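Local coordinates for protein peroxiredoxin (PDB 6TSB) that probably reduces peroxides through its peroxiredoxin part and hydrolyses chitin through the GH18 chitinase domain, the piece modelled here, of this bifunctional spore coat protein, at residues F61-Q66 / F71-R76. Sequence-based numbering, arbitrary orientation.
Sequences FAEIDQ and FIPYPR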
loop_
_atom_site.group_PDB
_atom_site.type_symbol
_atom_site.label_atom_id
_atom_site.label_comp_id
_atom_site.label_asym_id
_atom_site.label_seq_id
_atom_site.Cartn_x
_atom_site.Cartn_y
_atom_site.Cartn_z
ATOM N N PHE A 61 6.959 31.459 -15.854
ATOM C CA PHE A 61 5.865 32.333 -16.267
ATOM C C PHE A 61 6.386 33.536 -17.072
ATOM O O PHE A 61 7.548 33.831 -16.997
ATOM C CB PHE A 61 5.170 32.966 -15.058
ATOM C CG PHE A 61 4.465 32.026 -14.126
ATOM C CD1 PHE A 61 3.217 31.532 -14.445
ATOM C CD2 PHE A 61 5.019 31.690 -12.901
ATOM C CE1 PHE A 61 2.554 30.684 -13.568
ATOM C CE2 PHE A 61 4.350 30.849 -12.023
ATOM C CZ PHE A 61 3.116 30.346 -12.360
ATOM N N ALA A 62 5.537 34.209 -17.844
ATOM C CA ALA A 62 5.742 35.626 -18.223
ATOM C C ALA A 62 5.204 36.476 -17.064
ATOM O O ALA A 62 4.350 35.957 -16.324
ATOM C CB ALA A 62 5.072 35.928 -19.535
ATOM N N GLU A 63 5.703 37.702 -16.880
ATOM C CA GLU A 63 5.227 38.632 -15.825
ATOM C C GLU A 63 4.841 39.992 -16.442
ATOM O O GLU A 63 5.048 40.185 -17.668
ATOM C CB GLU A 63 6.266 38.733 -14.700
ATOM C CG GLU A 63 6.508 37.439 -13.920
ATOM C CD GLU A 63 5.299 36.700 -13.326
ATOM O OE1 GLU A 63 4.161 37.244 -13.355
ATOM O OE2 GLU A 63 5.485 35.551 -12.825
ATOM N N ILE A 64 4.221 40.869 -15.630
ATOM C CA ILE A 64 3.812 42.264 -16.001
ATOM C C ILE A 64 4.675 43.234 -15.172
ATOM O O ILE A 64 4.723 43.083 -13.952
ATOM C CB ILE A 64 2.289 42.480 -15.804
ATOM C CG1 ILE A 64 1.452 41.362 -16.422
ATOM C CG2 ILE A 64 1.813 43.824 -16.350
ATOM C CD1 ILE A 64 0.064 41.250 -15.815
ATOM N N ASP A 65 5.371 44.181 -15.810
ATOM C CA ASP A 65 6.233 45.175 -15.102
ATOM C C ASP A 65 5.410 46.397 -14.665
ATOM O O ASP A 65 4.188 46.442 -14.959
ATOM C CB ASP A 65 7.413 45.613 -15.975
ATOM C CG ASP A 65 7.067 46.430 -17.217
ATOM O OD1 ASP A 65 6.015 47.158 -17.216
ATOM O OD2 ASP A 65 7.845 46.325 -18.192
ATOM N N GLN A 66 6.072 47.372 -14.028
ATOM C CA GLN A 66 5.453 48.642 -13.554
ATOM C C GLN A 66 4.651 49.336 -14.668
ATOM O O GLN A 66 3.601 49.931 -14.336
ATOM C CB GLN A 66 6.521 49.576 -13.005
ATOM C CG GLN A 66 6.810 49.343 -11.534
ATOM C CD GLN A 66 7.602 50.505 -10.986
ATOM O OE1 GLN A 66 7.058 51.392 -10.331
ATOM N NE2 GLN A 66 8.890 50.533 -11.310
ATOM N N PHE A 71 7.085 40.755 -19.884
ATOM C CA PHE A 71 8.463 40.234 -20.057
ATOM C C PHE A 71 8.553 38.784 -19.554
ATOM O O PHE A 71 7.760 38.392 -18.704
ATOM C CB PHE A 71 9.444 41.158 -19.333
ATOM C CG PHE A 71 9.373 41.096 -17.830
ATOM C CD1 PHE A 71 8.328 41.693 -17.143
ATOM C CD2 PHE A 71 10.354 40.439 -17.103
ATOM C CE1 PHE A 71 8.267 41.627 -15.758
ATOM C CE2 PHE A 71 10.298 40.375 -15.719
ATOM C CZ PHE A 71 9.253 40.971 -15.045
ATOM N N ILE A 72 9.561 38.054 -20.034
ATOM C CA ILE A 72 9.971 36.687 -19.604
ATOM C C ILE A 72 11.188 36.824 -18.690
ATOM O O ILE A 72 12.267 37.137 -19.154
ATOM C CB ILE A 72 10.371 35.819 -20.818
ATOM C CG1 ILE A 72 9.585 36.099 -22.108
ATOM C CG2 ILE A 72 10.354 34.353 -20.427
ATOM C CD1 ILE A 72 8.270 35.366 -22.269
ATOM N N PRO A 73 11.117 36.574 -17.372
ATOM C CA PRO A 73 12.324 36.577 -16.549
ATOM C C PRO A 73 13.474 35.659 -17.026
ATOM O O PRO A 73 14.604 36.029 -16.814
ATOM C CB PRO A 73 11.849 36.115 -15.160
ATOM C CG PRO A 73 10.337 36.273 -15.155
ATOM C CD PRO A 73 9.888 36.352 -16.596
ATOM N N TYR A 74 13.181 34.481 -17.594
ATOM C CA TYR A 74 14.186 33.446 -17.970
ATOM C C TYR A 74 13.942 32.930 -19.387
ATOM O O TYR A 74 13.616 31.763 -19.574
ATOM C CB TYR A 74 14.125 32.253 -17.014
ATOM C CG TYR A 74 14.408 32.557 -15.569
ATOM C CD1 TYR A 74 15.697 32.506 -15.077
ATOM C CD2 TYR A 74 13.378 32.804 -14.674
ATOM C CE1 TYR A 74 15.971 32.735 -13.738
ATOM C CE2 TYR A 74 13.638 33.068 -13.336
ATOM C CZ TYR A 74 14.944 33.043 -12.869
ATOM O OH TYR A 74 15.229 33.281 -11.560
ATOM N N PRO A 75 14.129 33.758 -20.440
ATOM C CA PRO A 75 13.812 33.342 -21.812
ATOM C C PRO A 75 14.515 32.069 -22.322
ATOM O O PRO A 75 13.969 31.417 -23.198
ATOM C CB PRO A 75 14.231 34.539 -22.689
ATOM C CG PRO A 75 15.057 35.447 -21.787
ATOM C CD PRO A 75 14.650 35.133 -20.362
ATOM N N ARG A 76 15.690 31.728 -21.794
ATOM C CA ARG A 76 16.485 30.604 -22.346
ATOM C C ARG A 76 15.723 29.290 -22.144
ATOM O O ARG A 76 15.805 28.423 -23.023
ATOM C CB ARG A 76 17.876 30.587 -21.707
ATOM C CG ARG A 76 17.908 30.182 -20.242
ATOM C CD ARG A 76 19.348 30.207 -19.773
ATOM N NE ARG A 76 19.558 29.659 -18.440
ATOM C CZ ARG A 76 19.351 30.331 -17.310
ATOM N NH1 ARG A 76 18.913 31.577 -17.353
ATOM N NH2 ARG A 76 19.567 29.746 -16.145
HETATM O O HOH W 1 10.497 32.847 -16.731
#
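Glu63 and Phe71 form an antiparallel hydrogen-bonded pair at the C-terminal end of strand 56-64 of the parallel barrel sheet of the chitinase domain, where the chain doubles back toward helix 75-83. Two backbone bonds make the pair: Glu63 N gives its hydrogen to Phe71 O at 2.8 Å, nearly straight on, and Phe71 N returns one to Glu63 O at 3.1 Å, the donor tilted 31° from the carbonyl plane. Phe71 O also receives a CH...O contact from Ala62 CA at 3.5 Å.

Both side chains of the pair rise on the same face of this small ladder. With chi1 at 71°, Phe71 holds its ring between its own backbone N and carbonyl carbon and brings the CE1-CZ side of the ring against Glu63 CB, 3.7 Å from CE1. The ring edge, near its plane, also meets the Ile64-Asp65 peptide, with CE1 3.9 Å from Asp65 N. Asp65 itself turns to the loop between the segments: OD1 accepts a hydrogen bond from Asn69 N and a weak one from Ser67 N, tying the turn together. Glu63, bent at chi2 (-52°), crosses Pro73 at about a right angle, its CG 4.2 Å from Pro73 CG.

Beyond the pair, direct backbone pairing gives way to looser contacts. Pro73, which has no N-H to offer, sets CD 3.5 Å from Phe61 O, and that carbonyl instead receives a hydrogen bond from a water that Tyr74 N reaches weakly. Away from Phe71, Ile72 CD1 approaches Ala62 CB, and both residues touch Met125 of helix 112-128. Ala62 also hydrogen-bonds through its backbone to Ala96 and Gly98 of the neighbouring parallel strand. This is a short beta-hairpin extension within a beta-alpha unit of the TIM barrel fold of glycoside hydrolase family 18.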